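Local coordinates for packaging enzyme P4 (Pseudomonas phage phi13, PDB 4BLP), which probably hydrolyses NTP as a hexameric RecA-like helicase motor that drives RNA into the viral procapsid during genome packaging, at residues 139-144 against 291-296; 148-153 against 275-280. All blocks are in the same frame, centred on the assembly; numbering follows the deposited sequence.

How the interactions relate
Both contacts belong to the large mixed sheet of a RecA-like P-loop NTPase, and together they illustrate how a nucleotide-binding core is joined to its antiparallel extension. Interaction 2 pairs strand 147-152, which runs into Gly153 of the probable Walker A loop, with strand 279-284. Interaction 1 lays the loop 139-144 over the next strand, 287-295. Their centres lie about 11 Å apart, and the two antiparallel neighbours join them: probable hydrogen bonds run from Arg294 N to Ala278 O and from Met280 N to Thr292 O, both 2.8 Å. A second bridge is aromatic, with Trp139 and His144 of interaction 1 meeting the His149 ring of interaction 2.

Interaction 1 of 2, residues 139-144 against 291-296; sequences WQVRNH and QTIRSG
The loop between strands 136-137 and 144-145, a short antiparallel hairpin, folds over strand 287-295 of the RecA-like sheet, and Ile293 is the residue on which it settles. Its CG2 lies over one face of the His144 ring, a CH-pi contact 3.7 Å from the ring centroid and 19° off the normal. The same methyl meets Val141 CG2 tip to tip at 3.8 Å, while CD1 reaches Gln140 CB at 3.6 Å. The imidazole is brought over Ile293 by a first torsion that sets CG anti to the backbone N (chi1 -164°), and its NE2 is hydrogen-bonded to His149. At one end of the contact the extended Gln291 sends NE2 to Gln140 OE1, 3.0 Å away; the amide planes stand 79° apart, and the donor is tilted from the acceptor's carbonyl plane. Gln166 bonds Gln140 NE2, holding that amide at both ends, and Thr281, also bonded to Gln291 NE2, probably helps fix the other. At the far end His144 and Ser295 form a single beta bridge, beside which Asn143 OD1 packs on Ser295 CB while Asn143 ND2 bonds Thr297. Here Gly296 N donates to Asn143 O at 2.9 Å.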
ATOM      1  N   TRP D 139     -28.026  20.183 -27.020  1.00 15.93           N
ATOM      2  CA  TRP D 139     -28.086  18.844 -26.434  1.00 14.35           C
ATOM      3  C   TRP D 139     -28.996  18.936 -25.247  1.00 16.52           C
ATOM      4  O   TRP D 139     -28.599  19.545 -24.247  1.00 15.15           O
ATOM      5  CB  TRP D 139     -26.700  18.315 -26.019  1.00 12.41           C
ATOM      6  CG  TRP D 139     -26.764  17.033 -25.214  1.00 13.25           C
ATOM      7  CD1 TRP D 139     -26.471  16.877 -23.892  1.00 15.45           C
ATOM      8  CD2 TRP D 139     -27.126  15.732 -25.702  1.00 12.72           C
ATOM      9  NE1 TRP D 139     -26.681  15.571 -23.513  1.00 13.47           N
ATOM     10  CE2 TRP D 139     -27.067  14.843 -24.607  1.00 15.71           C
ATOM     11  CE3 TRP D 139     -27.539  15.235 -26.964  1.00 14.83           C
ATOM     12  CZ2 TRP D 139     -27.382  13.481 -24.729  1.00 16.14           C
ATOM     13  CZ3 TRP D 139     -27.780  13.871 -27.097  1.00 16.80           C
ATOM     14  CH2 TRP D 139     -27.719  13.013 -25.984  1.00 16.53           C
ATOM     15  N   GLN D 140     -30.232  18.357 -25.379  1.00 13.80           N
ATOM     16  CA  GLN D 140     -31.279  18.349 -24.330  1.00 14.85           C
ATOM     17  C   GLN D 140     -31.892  19.740 -24.187  1.00 19.81           C
ATOM     18  O   GLN D 140     -33.105  19.847 -24.082  1.00 21.65           O
ATOM     19  CB  GLN D 140     -30.753  17.808 -22.975  1.00 14.55           C
ATOM     20  CG  GLN D 140     -30.110  16.413 -23.087  1.00 15.26           C
ATOM     21  CD  GLN D 140     -31.100  15.390 -23.590  1.00 22.86           C
ATOM     22  OE1 GLN D 140     -32.101  15.090 -22.936  1.00 17.52           O
ATOM     23  NE2 GLN D 140     -30.859  14.836 -24.782  1.00 20.16           N
ATOM     24  N   VAL D 141     -31.057  20.800 -24.162  1.00 15.66           N
ATOM     25  CA  VAL D 141     -31.459  22.221 -24.169  1.00 16.27           C
ATOM     26  C   VAL D 141     -30.695  22.854 -25.321  1.00 20.33           C
ATOM     27  O   VAL D 141     -29.658  22.318 -25.715  1.00 20.11           O
ATOM     28  CB  VAL D 141     -31.246  22.970 -22.834  1.00 20.33           C
ATOM     29  CG1 VAL D 141     -32.105  22.361 -21.727  1.00 21.07           C
ATOM     30  CG2 VAL D 141     -29.761  23.024 -22.439  1.00 18.87           C
ATOM     31  N   ARG D 142     -31.168  24.005 -25.840  1.00 17.48           N
ATOM     32  CA  ARG D 142     -30.533  24.639 -26.991  1.00 17.98           C
ATOM     33  C   ARG D 142     -29.174  25.257 -26.702  1.00 21.02           C
ATOM     34  O   ARG D 142     -28.390  25.443 -27.636  1.00 19.50           O
ATOM     35  CB  ARG D 142     -31.460  25.737 -27.558  1.00 21.88           C
ATOM     36  CG  ARG D 142     -32.695  25.152 -28.234  1.00 44.26           C
ATOM     37  CD  ARG D 142     -33.541  26.221 -28.867  1.00 69.57           C
ATOM     38  NE  ARG D 142     -34.748  25.629 -29.428  1.00 87.91           N
ATOM     39  CZ  ARG D 142     -35.806  26.325 -29.816  1.00107.43           C
ATOM     40  NH1 ARG D 142     -35.816  27.649 -29.709  1.00 96.60           N
ATOM     41  NH2 ARG D 142     -36.866  25.706 -30.315  1.00 96.89           N
ATOM     42  N   ASN D 143     -28.883  25.573 -25.426  1.00 15.00           N
ATOM     43  CA  ASN D 143     -27.682  26.316 -25.069  1.00 13.34           C
ATOM     44  C   ASN D 143     -26.900  25.657 -23.940  1.00 13.43           C
ATOM     45  O   ASN D 143     -26.468  26.328 -23.006  1.00 13.65           O
ATOM     46  CB  ASN D 143     -28.094  27.745 -24.672  1.00 15.79           C
ATOM     47  CG  ASN D 143     -29.043  27.809 -23.487  1.00 23.28           C
ATOM     48  OD1 ASN D 143     -29.715  26.823 -23.123  1.00 19.31           O
ATOM     49  ND2 ASN D 143     -29.047  28.951 -22.829  1.00 20.90           N
ATOM     50  N   HIS D 144     -26.623  24.357 -24.100  1.00 11.11           N
ATOM     51  CA  HIS D 144     -25.806  23.603 -23.133  1.00 10.22           C
ATOM     52  C   HIS D 144     -24.396  24.193 -23.152  1.00 13.38           C
ATOM     53  O   HIS D 144     -23.858  24.420 -24.246  1.00 13.36           O
ATOM     54  CB  HIS D 144     -25.810  22.119 -23.549  1.00 10.32           C
ATOM     55  CG  HIS D 144     -25.361  21.137 -22.502  1.00 11.60           C
ATOM     56  ND1 HIS D 144     -24.123  21.248 -21.884  1.00 12.94           N
ATOM     57  CD2 HIS D 144     -25.994  20.038 -22.031  1.00 12.46           C
ATOM     58  CE1 HIS D 144     -24.036  20.212 -21.049  1.00 12.73           C
ATOM     59  NE2 HIS D 144     -25.146  19.464 -21.085  1.00 12.06           N
ATOM     60  N   GLN D 291     -32.466  15.365 -14.573  1.00 14.37           N
ATOM     61  CA  GLN D 291     -31.483  15.959 -15.455  1.00 13.09           C
ATOM     62  C   GLN D 291     -31.080  17.309 -14.905  1.00 15.38           C
ATOM     63  O   GLN D 291     -31.928  18.019 -14.393  1.00 15.36           O
ATOM     64  CB  GLN D 291     -32.062  16.070 -16.861  1.00 14.18           C
ATOM     65  CG  GLN D 291     -31.055  16.609 -17.919  1.00 17.15           C
ATOM     66  CD  GLN D 291     -31.713  16.518 -19.271  1.00 27.57           C
ATOM     67  OE1 GLN D 291     -32.543  17.363 -19.630  1.00 20.39           O
ATOM     68  NE2 GLN D 291     -31.398  15.462 -20.013  1.00 14.91           N
ATOM     69  N   THR D 292     -29.801  17.657 -14.995  1.00 11.49           N
ATOM     70  CA  THR D 292     -29.342  18.985 -14.578  1.00 11.05           C
ATOM     71  C   THR D 292     -28.300  19.428 -15.570  1.00 13.63           C
ATOM     72  O   THR D 292     -27.414  18.628 -15.911  1.00 13.41           O
ATOM     73  CB  THR D 292     -28.858  19.054 -13.126  1.00 13.69           C
ATOM     74  OG1 THR D 292     -28.453  20.419 -12.866  1.00 16.13           O
ATOM     75  CG2 THR D 292     -27.687  18.059 -12.806  1.00 14.13           C
ATOM     76  N   ILE D 293     -28.445  20.654 -16.088  1.00 10.65           N
ATOM     77  CA  ILE D 293     -27.519  21.188 -17.084  1.00 11.23           C
ATOM     78  C   ILE D 293     -27.106  22.612 -16.773  1.00 17.20           C
ATOM     79  O   ILE D 293     -27.974  23.441 -16.477  1.00 17.10           O
ATOM     80  CB  ILE D 293     -28.210  21.134 -18.480  1.00 14.21           C
ATOM     81  CG1 ILE D 293     -28.426  19.668 -18.948  1.00 13.88           C
ATOM     82  CG2 ILE D 293     -27.453  21.970 -19.544  1.00 14.45           C
ATOM     83  CD1 ILE D 293     -29.432  19.512 -20.117  1.00 17.03           C
ATOM     84  N   ARG D 294     -25.798  22.912 -16.932  1.00 12.97           N
ATOM     85  CA  ARG D 294     -25.285  24.279 -16.842  1.00 12.32           C
ATOM     86  C   ARG D 294     -25.446  24.840 -18.255  1.00 16.79           C
ATOM     87  O   ARG D 294     -24.761  24.360 -19.185  1.00 15.17           O
ATOM     88  CB  ARG D 294     -23.794  24.280 -16.394  1.00 14.82           C
ATOM     89  CG  ARG D 294     -23.591  23.655 -15.005  1.00 16.87           C
ATOM     90  CD  ARG D 294     -22.112  23.639 -14.593  1.00 20.08           C
ATOM     91  NE  ARG D 294     -21.877  22.580 -13.601  1.00 21.18           N
ATOM     92  CZ  ARG D 294     -22.021  22.724 -12.291  1.00 33.57           C
ATOM     93  NH1 ARG D 294     -22.337  23.906 -11.778  1.00 26.01           N
ATOM     94  NH2 ARG D 294     -21.835  21.689 -11.480  1.00 21.42           N
ATOM     95  N   SER D 295     -26.408  25.757 -18.457  1.00 12.73           N
ATOM     96  CA  SER D 295     -26.640  26.385 -19.753  1.00 11.99           C
ATOM     97  C   SER D 295     -26.092  27.801 -19.778  1.00 16.21           C
ATOM     98  O   SER D 295     -25.708  28.369 -18.721  1.00 15.90           O
ATOM     99  CB  SER D 295     -28.135  26.397 -20.122  1.00 14.87           C
ATOM    100  OG  SER D 295     -28.801  27.515 -19.546  1.00 18.51           O
ATOM    101  N   GLY D 296     -26.118  28.384 -20.980  1.00 14.37           N
ATOM    102  CA  GLY D 296     -25.680  29.768 -21.161  1.00 16.20           C
ATOM    103  C   GLY D 296     -26.563  30.759 -20.408  1.00 23.45           C
ATOM    104  O   GLY D 296     -26.123  31.873 -20.131  1.00 22.69           O
TER

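Interaction 2 of 2, residues 148-153 against 275-280; sequences LHVVVG and ASVAGM
Strands 147-152 and 279-284 run parallel in the central sheet of the RecA-like fold, His149 pairing with Gly279 and Val150 with Met280. Both backbone polar atoms of Gly279 are used: its N donates to Leu148 O at 3.3 Å, and its O accepts from Val150 N at 2.9 Å. Leu148 O also takes a weak bond from Ala278 N, whose other partner is Asn243 of helix 233-248. CA-H...O contacts, such as Met280 CA to Val150 O, fill in between the conventional bonds.

On one face of the sheet the His149 imidazole spreads across the glycine strand. Its first torsion (chi1 -174°) carries the ring over the neighbouring strand, and chi2 (105°) turns one face to the peptide joining Gly279 and Met280, with CE1 3.7 Å from Met280 N. Gly279 presents no side chain here, which allows the ring to lie this close to the backbone. NE2 is bonded to Thr281 and ND1 is engaged as well, so the imidazole is held against rotation.

The other face is aliphatic. Met280 has its CG anti to the backbone N (chi1 179°), which lays CG against two valines: Val150 CG2 at 3.9 Å and Val152 CG2 at 3.8 Å. The bend at chi3 turns only the terminal methyl. Helix 266-274 covers this layer, with Ile273 touching both Val150 and Met280. Val152 immediately precedes Gly153, the first residue of the probable P-loop, so this apolar face extends to the threshold of the nucleotide-binding loop. Nearer the start of the pairing, Val277 fits beside the strand, directing CG1 to Leu148 CD2 at 4.0 Å and CG2 to Val150 CG2 at 4.1 Å.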
ATOM      1  N   LEU D 148     -18.609  18.404 -20.457  1.00  8.38           N
ATOM      2  CA  LEU D 148     -18.962  17.002 -20.503  1.00  7.98           C
ATOM      3  C   LEU D 148     -20.341  16.839 -19.945  1.00 10.93           C
ATOM      4  O   LEU D 148     -20.643  17.431 -18.899  1.00 10.60           O
ATOM      5  CB  LEU D 148     -17.918  16.240 -19.641  1.00  8.25           C
ATOM      6  CG  LEU D 148     -18.132  14.747 -19.416  1.00 12.98           C
ATOM      7  CD1 LEU D 148     -18.071  13.956 -20.772  1.00 12.71           C
ATOM      8  CD2 LEU D 148     -17.064  14.194 -18.438  1.00  9.94           C
ATOM      9  N   HIS D 149     -21.181  16.038 -20.627  1.00  8.74           N
ATOM     10  CA  HIS D 149     -22.524  15.683 -20.141  1.00  8.59           C
ATOM     11  C   HIS D 149     -22.481  14.201 -19.836  1.00 12.57           C
ATOM     12  O   HIS D 149     -22.201  13.418 -20.736  1.00 11.42           O
ATOM     13  CB  HIS D 149     -23.622  15.981 -21.189  1.00  9.09           C
ATOM     14  CG  HIS D 149     -25.003  15.755 -20.655  1.00 11.40           C
ATOM     15  ND1 HIS D 149     -25.820  16.819 -20.316  1.00 12.95           N
ATOM     16  CD2 HIS D 149     -25.649  14.596 -20.366  1.00 13.06           C
ATOM     17  CE1 HIS D 149     -26.950  16.279 -19.873  1.00 12.62           C
ATOM     18  NE2 HIS D 149     -26.894  14.947 -19.869  1.00 12.09           N
ATOM     19  N   VAL D 150     -22.736  13.795 -18.609  1.00  8.58           N
ATOM     20  CA  VAL D 150     -22.680  12.358 -18.336  1.00  8.92           C
ATOM     21  C   VAL D 150     -24.083  11.791 -18.185  1.00 13.90           C
ATOM     22  O   VAL D 150     -24.977  12.448 -17.632  1.00 14.07           O
ATOM     23  CB  VAL D 150     -21.794  12.010 -17.108  1.00 15.17           C
ATOM     24  CG1 VAL D 150     -20.343  12.440 -17.350  1.00 14.83           C
ATOM     25  CG2 VAL D 150     -22.343  12.648 -15.844  1.00 15.93           C
ATOM     26  N   VAL D 151     -24.265  10.559 -18.647  1.00 11.31           N
ATOM     27  CA  VAL D 151     -25.523   9.825 -18.550  1.00 11.52           C
ATOM     28  C   VAL D 151     -25.251   8.716 -17.570  1.00 12.77           C
ATOM     29  O   VAL D 151     -24.435   7.854 -17.848  1.00 11.12           O
ATOM     30  CB  VAL D 151     -25.986   9.314 -19.947  1.00 13.93           C
ATOM     31  CG1 VAL D 151     -27.276   8.465 -19.831  1.00 15.54           C
ATOM     32  CG2 VAL D 151     -26.180  10.504 -20.896  1.00 14.80           C
ATOM     33  N   VAL D 152     -25.950   8.738 -16.405  1.00 11.65           N
ATOM     34  CA  VAL D 152     -25.652   7.862 -15.291  1.00 12.37           C
ATOM     35  C   VAL D 152     -26.770   6.881 -15.014  1.00 14.70           C
ATOM     36  O   VAL D 152     -27.935   7.210 -15.138  1.00 14.00           O
ATOM     37  CB  VAL D 152     -25.378   8.732 -14.010  1.00 18.87           C
ATOM     38  CG1 VAL D 152     -24.840   7.897 -12.871  1.00 20.29           C
ATOM     39  CG2 VAL D 152     -24.381   9.858 -14.307  1.00 18.95           C
ATOM     40  N   GLY D 153     -26.395   5.684 -14.580  1.00 14.84           N
ATOM     41  CA  GLY D 153     -27.369   4.670 -14.200  1.00 16.12           C
ATOM     42  C   GLY D 153     -26.671   3.358 -13.981  1.00 23.24           C
ATOM     43  O   GLY D 153     -25.558   3.184 -14.477  1.00 22.11           O
ATOM     44  N   ALA D 275     -21.942  17.833  -9.542  1.00 11.00           N
ATOM     45  CA  ALA D 275     -21.128  18.950  -9.098  1.00 10.93           C
ATOM     46  C   ALA D 275     -19.799  19.007  -9.836  1.00 13.54           C
ATOM     47  O   ALA D 275     -19.097  20.011  -9.721  1.00 14.55           O
ATOM     48  CB  ALA D 275     -20.869  18.833  -7.596  1.00 12.69           C
ATOM     49  N   SER D 276     -19.490  17.969 -10.646  1.00  9.84           N
ATOM     50  CA  SER D 276     -18.213  17.891 -11.339  1.00  8.79           C
ATOM     51  C   SER D 276     -18.263  18.247 -12.816  1.00 11.92           C
ATOM     52  O   SER D 276     -17.193  18.412 -13.420  1.00 11.96           O
ATOM     53  CB  SER D 276     -17.642  16.478 -11.201  1.00  9.80           C
ATOM     54  OG  SER D 276     -17.611  16.076  -9.830  1.00 12.56           O
ATOM     55  N   VAL D 277     -19.464  18.292 -13.433  1.00  9.87           N
ATOM     56  CA  VAL D 277     -19.525  18.418 -14.896  1.00  8.25           C
ATOM     57  C   VAL D 277     -20.565  19.440 -15.360  1.00 11.11           C
ATOM     58  O   VAL D 277     -21.380  19.899 -14.562  1.00 10.92           O
ATOM     59  CB  VAL D 277     -19.846  17.020 -15.517  1.00 10.06           C
ATOM     60  CG1 VAL D 277     -18.719  15.982 -15.232  1.00  8.68           C
ATOM     61  CG2 VAL D 277     -21.197  16.484 -14.981  1.00 10.23           C
ATOM     62  N   ALA D 278     -20.603  19.701 -16.683  1.00  8.97           N
ATOM     63  CA  ALA D 278     -21.546  20.656 -17.273  1.00  9.13           C
ATOM     64  C   ALA D 278     -22.980  20.139 -17.254  1.00 13.29           C
ATOM     65  O   ALA D 278     -23.901  20.937 -17.209  1.00 13.17           O
ATOM     66  CB  ALA D 278     -21.150  20.975 -18.711  1.00  9.66           C
ATOM     67  N   GLY D 279     -23.165  18.819 -17.322  1.00 10.93           N
ATOM     68  CA  GLY D 279     -24.523  18.287 -17.297  1.00  9.60           C
ATOM     69  C   GLY D 279     -24.584  16.837 -16.912  1.00 11.97           C
ATOM     70  O   GLY D 279     -23.620  16.101 -17.106  1.00 10.70           O
ATOM     71  N   MET D 280     -25.722  16.413 -16.362  1.00  8.96           N
ATOM     72  CA  MET D 280     -25.880  15.027 -15.960  1.00  8.07           C
ATOM     73  C   MET D 280     -27.333  14.621 -16.169  1.00 13.07           C
ATOM     74  O   MET D 280     -28.237  15.359 -15.786  1.00 13.90           O
ATOM     75  CB  MET D 280     -25.514  14.857 -14.460  1.00 10.81           C
ATOM     76  CG  MET D 280     -25.694  13.426 -13.981  1.00 15.05           C
ATOM     77  SD  MET D 280     -25.207  13.199 -12.260  1.00 17.43           S
ATOM     78  CE  MET D 280     -26.785  13.606 -11.449  1.00 17.70           C
TER